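Local coordinates for gluconate kinase (Lactobacillus acidophilus, PDB 3LL3), which probably transfers a phosphate from ATP to a sugar or sugar acid such as xylulose or gluconate, as a member of the FGGY family of carbohydrate kinases, at residues A117-I120 with Y121-G125; N483-A486 with A487-K491. All blocks are in the same frame, centred on the assembly; numbering follows the deposited sequence. Where two conformers were deposited one is given.

Interaction 1. Residues A117-I120 with Y121-G125; sequences AQQI and YRKTG
Q119 and K123, one turn apart on helix 116-124, run side by side and point the same way. The lysine chain lies alongside the amide arm, its CE 3.7 Å from Q119 NE2 and 3.8 Å from Q119 CG. Q119 turns CG away from its backbone N (chi1 -177°) and stays extended beyond it, which carries the amide out beside the end of the lysine chain. Both ends reach the same carboxylate: K123 NZ makes a salt bridge to E192 OE1 and another to D190, while Q119 NE2 donates to E192 OE2.

I120 and T124 form a second parallel pair on the neighbouring flank, where I120 CG2 sits 3.7 Å from T124 OG1. Here the threonine turns back on the helix. Its OG1 lies between the backbone N and the carbonyl carbon (chi1 72°), within a 2.8 Å bond of I120 O. T124 N, also 2.8 Å from I120 O, comes in almost in line with that carbonyl, whereas OG1 comes from above the carbonyl plane. Both side chains also touch L193 of helix 191-197.

R122 folds back over Q118, whose backbone carbonyl O lies 3.7 Å above the guanidinium plane, over its centre. This pose is doubtful, since the arginine has two conformers and touches a crystal neighbour.

G125, with positive phi, then leaves the helix, its N bonded to Y121 O at 2.9 Å. Chemically, the last turn is tied twice: one carbonyl takes both the amide and the hydroxyl of T124, and one acidic cluster collects Q119 and K123, which probably keeps the lysine charged and joins this helix to the start of helix 191-197.

Interaction 2. Residues N483-A486 with A487-K491; sequences NALA and ASYGK
One water ties A484 to S488 near the end of helix 465-485. It donates to A484 O at 2.8 Å, lies 2.7 Å from S488 OG, and accepts a weak bond from A487 N. The serine keeps its hydroxyl beside its own backbone N (chi1 -62°), which turns OG back toward the helix and the water.

A second water works farther along, donating to A486 O at 2.7 Å and accepting from Y489 N at 2.8 Å. Between the two, the direct bond is S488 N to L485 O, 2.9 Å long and fairly straight at the hydrogen (159°), although the donor stands well above the carbonyl plane. This is an i to i+3 bond, tighter than an alpha-helical turn.

The Y489 ring doubles back under that turn. L485 O rests 3.5 Å above one face, offset toward the rim, and the phenol oxygen OH lies 3.6 Å from L485 CB. The ring also packs on L337 of strand 335-337, which L485 touches as well, and on Y339, D349 and A352. On the subunit boundary, L485 meets L485 of the second subunit, while A484 and S488 each meet the other's counterpart there.

Two waters and one direct bond thus serve the carbonyls of the turn: the waters take A484 O and A486 O, and S488 N takes the O of L485. That one direct bond closes the turn, and the carbonyl that accepts it also lies over the face of Y489.

Both interactions lie at or near the end of a helix: interaction 1 on the short helix 116-124 in the N-terminal half of the chain, interaction 2 on the C-terminal helix 465-485. They do not touch. Their centres are 25 Å apart and their nearest atoms about 16 Å, and neither forms part of a ligand pocket. Bound molecules are near but not touching: D-xylulose is about 11 Å from the position of G125, and 1-deoxy-D-xylulose-5-phosphate lies about 13 Å from the side chain of A117 and about 10 Å from that of Y489. G125 bonds through its backbone to C282, between the xylulose-pocket residues F281 and Y283; Y489 packs on D349, next to the phosphosugar-pocket residue A350, and on A352.

Interaction 1. Residues A117-I120 with Y121-G125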
loop_
_atom_site.group_PDB
_atom_site.type_symbol
_atom_site.label_atom_id
_atom_site.label_comp_id
_atom_site.label_asym_id
_atom_site.label_seq_id
_atom_site.Cartn_x
_atom_site.Cartn_y
_atom_site.Cartn_z
ATOM N N ALA A 117 -14.025 25.241 16.012
ATOM C CA ALA A 117 -14.234 23.815 16.249
ATOM C C ALA A 117 -13.419 23.397 17.461
ATOM O O ALA A 117 -13.891 22.645 18.308
ATOM C CB ALA A 117 -13.848 23.001 15.018
ATOM N N GLN A 118 -12.208 23.931 17.553
ATOM C CA GLN A 118 -11.329 23.666 18.683
ATOM C C GLN A 118 -11.970 24.135 19.980
ATOM O O GLN A 118 -11.827 23.499 21.018
ATOM C CB GLN A 118 -9.969 24.353 18.484
ATOM C CG GLN A 118 -9.135 23.782 17.342
ATOM C CD GLN A 118 -9.507 24.341 15.981
ATOM O OE1 GLN A 118 -10.525 25.021 15.822
ATOM N NE2 GLN A 118 -8.672 24.058 14.983
ATOM N N GLN A 119 -12.685 25.250 19.911
ATOM C CA GLN A 119 -13.310 25.837 21.089
ATOM C C GLN A 119 -14.500 25.001 21.525
ATOM O O GLN A 119 -14.707 24.765 22.712
ATOM C CB GLN A 119 -13.773 27.278 20.816
ATOM C CG GLN A 119 -14.363 27.942 22.066
ATOM C CD GLN A 119 -14.995 29.320 21.805
ATOM O OE1 GLN A 119 -15.624 29.551 20.769
ATOM N NE2 GLN A 119 -14.847 30.226 22.769
ATOM N N ILE A 120 -15.290 24.558 20.558
ATOM C CA ILE A 120 -16.400 23.656 20.855
ATOM C C ILE A 120 -15.884 22.386 21.557
ATOM O O ILE A 120 -16.462 21.922 22.558
ATOM C CB ILE A 120 -17.205 23.329 19.575
ATOM C CG1 ILE A 120 -18.068 24.526 19.177
ATOM C CG2 ILE A 120 -18.098 22.100 19.774
ATOM C CD1 ILE A 120 -18.615 24.434 17.780
ATOM N N TYR A 121 -14.780 21.842 21.048
ATOM C CA TYR A 121 -14.143 20.685 21.679
ATOM C C TYR A 121 -13.709 20.956 23.127
ATOM O O TYR A 121 -13.988 20.176 24.020
ATOM C CB TYR A 121 -12.951 20.181 20.860
ATOM C CG TYR A 121 -12.329 18.977 21.507
ATOM C CD1 TYR A 121 -12.970 17.744 21.470
ATOM C CD2 TYR A 121 -11.119 19.071 22.185
ATOM C CE1 TYR A 121 -12.418 16.628 22.097
ATOM C CE2 TYR A 121 -10.552 17.971 22.800
ATOM C CZ TYR A 121 -11.207 16.754 22.756
ATOM O OH TYR A 121 -10.645 15.664 23.370
ATOM N N ARG A 122 -12.983 22.050 23.323
ATOM C CA ARG A 122 -12.573 22.441 24.664
ATOM C C ARG A 122 -13.782 22.616 25.586
ATOM O O ARG A 122 -13.694 22.261 26.753
ATOM C CB ARG A 122 -11.728 23.719 24.631
ATOM C CG ARG A 122 -10.226 23.518 24.729
ATOM C CD ARG A 122 -9.483 24.853 24.628
ATOM N NE ARG A 122 -8.989 25.065 23.272
ATOM C CZ ARG A 122 -9.420 26.009 22.448
ATOM N NH1 ARG A 122 -8.907 26.099 21.233
ATOM N NH2 ARG A 122 -10.345 26.872 22.835
ATOM N N LYS A 123 -14.908 23.117 25.073
ATOM C CA LYS A 123 -16.105 23.336 25.898
ATOM C C LYS A 123 -16.925 22.086 26.183
ATOM O O LYS A 123 -17.497 21.952 27.268
ATOM C CB LYS A 123 -17.048 24.355 25.250
ATOM C CG LYS A 123 -16.691 25.814 25.483
ATOM C CD LYS A 123 -17.490 26.699 24.535
ATOM C CE LYS A 123 -17.138 28.161 24.722
ATOM N NZ LYS A 123 -17.580 28.637 26.061
ATOM N N THR A 124 -17.020 21.196 25.200
ATOM C CA THR A 124 -18.058 20.161 25.251
ATOM C C THR A 124 -17.550 18.732 25.071
ATOM O O THR A 124 -18.315 17.791 25.218
ATOM C CB THR A 124 -19.158 20.407 24.193
ATOM O OG1 THR A 124 -18.640 20.119 22.883
ATOM C CG2 THR A 124 -19.677 21.862 24.248
ATOM N N GLY A 125 -16.274 18.573 24.735
ATOM C CA GLY A 125 -15.720 17.249 24.513
ATOM C C GLY A 125 -16.080 16.667 23.158
ATOM O O GLY A 125 -15.798 15.497 22.892
#

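Interaction 2. Residues N483-A486 with A487-K491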
loop_
_atom_site.group_PDB
_atom_site.type_symbol
_atom_site.label_atom_id
_atom_site.label_comp_id
_atom_site.label_asym_id
_atom_site.label_seq_id
_atom_site.Cartn_x
_atom_site.Cartn_y
_atom_site.Cartn_z
ATOM N N ASN A 483 2.278 8.320 9.500
ATOM C CA ASN A 483 2.787 9.681 9.508
ATOM C C ASN A 483 3.241 10.112 8.117
ATOM O O ASN A 483 3.003 11.243 7.699
ATOM C CB ASN A 483 3.943 9.831 10.505
ATOM C CG ASN A 483 3.491 9.718 11.963
ATOM O OD1 ASN A 483 2.294 9.791 12.278
ATOM N ND2 ASN A 483 4.456 9.534 12.861
ATOM N N ALA A 484 3.909 9.211 7.407
ATOM C CA ALA A 484 4.506 9.567 6.115
ATOM C C ALA A 484 3.427 9.929 5.109
ATOM O O ALA A 484 3.611 10.806 4.270
ATOM C CB ALA A 484 5.365 8.426 5.583
ATOM N N LEU A 485 2.286 9.258 5.218
ATOM C CA LEU A 485 1.191 9.432 4.269
ATOM C C LEU A 485 0.089 10.382 4.742
ATOM O O LEU A 485 -0.800 10.704 3.972
ATOM C CB LEU A 485 0.577 8.069 3.907
ATOM C CG LEU A 485 1.474 7.174 3.037
ATOM C CD1 LEU A 485 0.917 5.768 2.983
ATOM C CD2 LEU A 485 1.601 7.779 1.632
ATOM N N ALA A 486 0.140 10.810 5.999
ATOM C CA ALA A 486 -0.956 11.599 6.583
ATOM C C ALA A 486 -1.359 12.814 5.730
ATOM O O ALA A 486 -2.537 13.106 5.572
ATOM C CB ALA A 486 -0.614 12.027 8.009
ATOM N N ALA A 487 -0.389 13.506 5.151
ATOM C CA ALA A 487 -0.710 14.697 4.372
ATOM C C ALA A 487 -0.975 14.422 2.884
ATOM O O ALA A 487 -1.120 15.354 2.097
ATOM C CB ALA A 487 0.383 15.761 4.540
ATOM N N SER A 488 -1.073 13.154 2.498
ATOM C CA SER A 488 -1.147 12.830 1.074
ATOM C C SER A 488 -2.532 12.452 0.532
ATOM O O SER A 488 -2.679 12.198 -0.662
ATOM C CB SER A 488 -0.112 11.743 0.725
ATOM O OG SER A 488 1.211 12.212 0.970
ATOM N N TYR A 489 -3.548 12.437 1.392
ATOM C CA TYR A 489 -4.849 11.895 1.003
ATOM C C TYR A 489 -5.720 12.856 0.176
ATOM O O TYR A 489 -6.543 12.416 -0.632
ATOM C CB TYR A 489 -5.605 11.363 2.228
ATOM C CG TYR A 489 -4.857 10.274 2.966
ATOM C CD1 TYR A 489 -4.623 10.369 4.332
ATOM C CD2 TYR A 489 -4.346 9.165 2.281
ATOM C CE1 TYR A 489 -3.934 9.380 5.013
ATOM C CE2 TYR A 489 -3.647 8.156 2.958
ATOM C CZ TYR A 489 -3.448 8.275 4.323
ATOM O OH TYR A 489 -2.753 7.308 4.996
ATOM N N GLY A 490 -5.519 14.159 0.358
ATOM C CA GLY A 490 -6.355 15.151 -0.304
ATOM C C GLY A 490 -6.173 15.054 -1.802
ATOM O O GLY A 490 -7.073 15.331 -2.592
ATOM N N LYS A 491 -4.979 14.622 -2.171
ATOM C CA LYS A 491 -4.568 14.438 -3.550
ATOM C C LYS A 491 -5.504 13.490 -4.322
ATOM O O LYS A 491 -5.799 13.728 -5.490
ATOM C CB LYS A 491 -3.132 13.899 -3.539
ATOM C CG LYS A 491 -2.161 14.583 -4.493
ATOM C CD LYS A 491 -2.245 16.108 -4.404
ATOM C CE LYS A 491 -1.117 16.763 -5.204
ATOM N NZ LYS A 491 -0.862 16.054 -6.500
HETATM O O HOH W 1 2.070 12.938 3.389
HETATM O O HOH W 2 -3.900 14.250 3.550
#